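Local structure of A-type flavoprotein (Giardia intestinalis, 2Q9U) at residues H34-S39 with I298-L303. The protein is a flavodiiron protein that scavenges oxygen, probably passing electrons from its FMN to a mu-oxo-diiron centre. Sequence-based numbering, arbitrary orientation.
Sequences HTDEGS and ITKVAL
The carboxylate of D36 and the imidazole of H34 are the two flat groups at the contact with the helix segment 298-303. K300 NZ reaches D36 OD2 at 2.7 Å from above the carboxylate plane, 36° out of it, and OD1 of the same carboxylate is 3.6 Å from that nitrogen; the salt bridge is therefore made chiefly through one oxygen. Around the H34 ring the closest atom of the helix is T299 OG1, an oblique approach, 3.6 Å from ND1. D297 lies against H34 as well, and its carboxylate makes a second salt bridge to K300 NZ, so the ammonium is shared by two carboxylates, which probably favours its charged form. The lysine chain runs extended through chi2 and chi3, then bends at its last torsion (chi4 68°), which carries NZ to D36 OD2. In the fold, this joins the loop between strands 33-34 and 39-46 of the metallo-beta-lactamase-like part to helix 298-306 of the flavodoxin-like part. A type I turn from T35 to G38, closed by G38 N to T35 O, shapes the loop. The backbone also takes part: H34 N donates to T299 OG1 over 2.9 Å with an N-H...O angle of 173°, nearly straight, the threonine rotamer, with OG1 anti to its own carbonyl carbon, turning that oxygen to the N-H of H34. One water bridges the segments, donating to H34 O at 2.9 Å and accepting from K300 NZ at 2.7 Å.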
# COMPACT_ATOMS: atom_id res chain seq x y z
N HIS A 34 -7.25 -10.65 -1.73
CA HIS A 34 -7.13 -9.52 -0.81
C HIS A 34 -8.06 -9.77 0.36
O HIS A 34 -9.26 -9.51 0.25
CB HIS A 34 -7.46 -8.22 -1.51
CG HIS A 34 -6.33 -7.67 -2.31
ND1 HIS A 34 -5.79 -8.34 -3.39
CD2 HIS A 34 -5.63 -6.52 -2.19
CE1 HIS A 34 -4.80 -7.62 -3.90
NE2 HIS A 34 -4.68 -6.52 -3.18
N THR A 35 -7.52 -10.30 1.45
CA THR A 35 -8.34 -10.68 2.59
C THR A 35 -8.44 -9.46 3.50
O THR A 35 -7.77 -9.39 4.51
CB THR A 35 -7.77 -11.91 3.39
OG1 THR A 35 -6.40 -11.68 3.73
CG2 THR A 35 -7.85 -13.18 2.56
N ASP A 36 -9.28 -8.48 3.12
CA ASP A 36 -9.32 -7.19 3.83
C ASP A 36 -9.75 -7.35 5.27
O ASP A 36 -9.39 -6.53 6.13
CB ASP A 36 -10.29 -6.22 3.15
CG ASP A 36 -9.79 -5.73 1.79
OD1 ASP A 36 -8.64 -6.05 1.40
OD2 ASP A 36 -10.55 -5.02 1.12
N GLU A 37 -10.53 -8.40 5.52
CA GLU A 37 -11.00 -8.72 6.88
C GLU A 37 -10.34 -9.93 7.56
O GLU A 37 -10.91 -10.46 8.50
CB GLU A 37 -12.52 -8.81 6.90
CG GLU A 37 -13.13 -7.51 6.36
CD GLU A 37 -14.61 -7.44 6.56
OE1 GLU A 37 -15.08 -7.65 7.70
OE2 GLU A 37 -15.29 -7.16 5.57
N GLY A 38 -9.14 -10.30 7.13
CA GLY A 38 -8.41 -11.43 7.72
C GLY A 38 -9.08 -12.74 7.32
O GLY A 38 -9.82 -12.78 6.33
N SER A 39 -8.83 -13.81 8.07
CA SER A 39 -9.53 -15.08 7.83
C SER A 39 -9.44 -15.86 9.14
O SER A 39 -9.00 -15.33 10.15
CB SER A 39 -8.83 -15.85 6.70
OG SER A 39 -9.55 -17.02 6.31
N ILE A 298 -8.15 -7.28 -7.91
CA ILE A 298 -8.78 -8.35 -8.69
C ILE A 298 -9.82 -9.10 -7.83
O ILE A 298 -10.76 -9.67 -8.36
CB ILE A 298 -7.70 -9.33 -9.28
CG1 ILE A 298 -6.80 -9.91 -8.16
CG2 ILE A 298 -6.89 -8.63 -10.43
CD1 ILE A 298 -5.94 -11.10 -8.57
N THR A 299 -9.63 -9.11 -6.51
CA THR A 299 -10.58 -9.79 -5.62
C THR A 299 -11.98 -9.14 -5.69
O THR A 299 -13.02 -9.82 -5.73
CB THR A 299 -10.07 -9.80 -4.15
OG1 THR A 299 -8.71 -10.27 -4.15
CG2 THR A 299 -10.95 -10.72 -3.27
N LYS A 300 -11.99 -7.81 -5.71
CA LYS A 300 -13.22 -7.05 -5.84
C LYS A 300 -13.80 -7.13 -7.27
O LYS A 300 -15.02 -7.16 -7.47
CB LYS A 300 -12.95 -5.61 -5.37
CG LYS A 300 -12.70 -5.64 -3.83
CD LYS A 300 -12.24 -4.34 -3.21
CE LYS A 300 -11.91 -4.58 -1.72
NZ LYS A 300 -10.69 -5.47 -1.51
N VAL A 301 -12.91 -7.19 -8.26
CA VAL A 301 -13.36 -7.40 -9.65
C VAL A 301 -14.18 -8.72 -9.72
O VAL A 301 -15.28 -8.78 -10.31
CB VAL A 301 -12.15 -7.39 -10.63
CG1 VAL A 301 -12.57 -7.80 -12.05
CG2 VAL A 301 -11.48 -5.97 -10.67
N ALA A 302 -13.63 -9.77 -9.12
CA ALA A 302 -14.31 -11.08 -9.09
C ALA A 302 -15.63 -10.96 -8.34
O ALA A 302 -16.66 -11.38 -8.83
CB ALA A 302 -13.41 -12.17 -8.48
N LEU A 303 -15.59 -10.34 -7.16
CA LEU A 303 -16.83 -10.13 -6.39
C LEU A 303 -17.97 -9.51 -7.22
O LEU A 303 -19.13 -9.99 -7.19
CB LEU A 303 -16.52 -9.23 -5.19
CG LEU A 303 -17.69 -8.72 -4.33
CD1 LEU A 303 -18.46 -9.91 -3.68
CD2 LEU A 303 -17.21 -7.73 -3.28
O HOH W 1 -11.36 -8.10 -1.09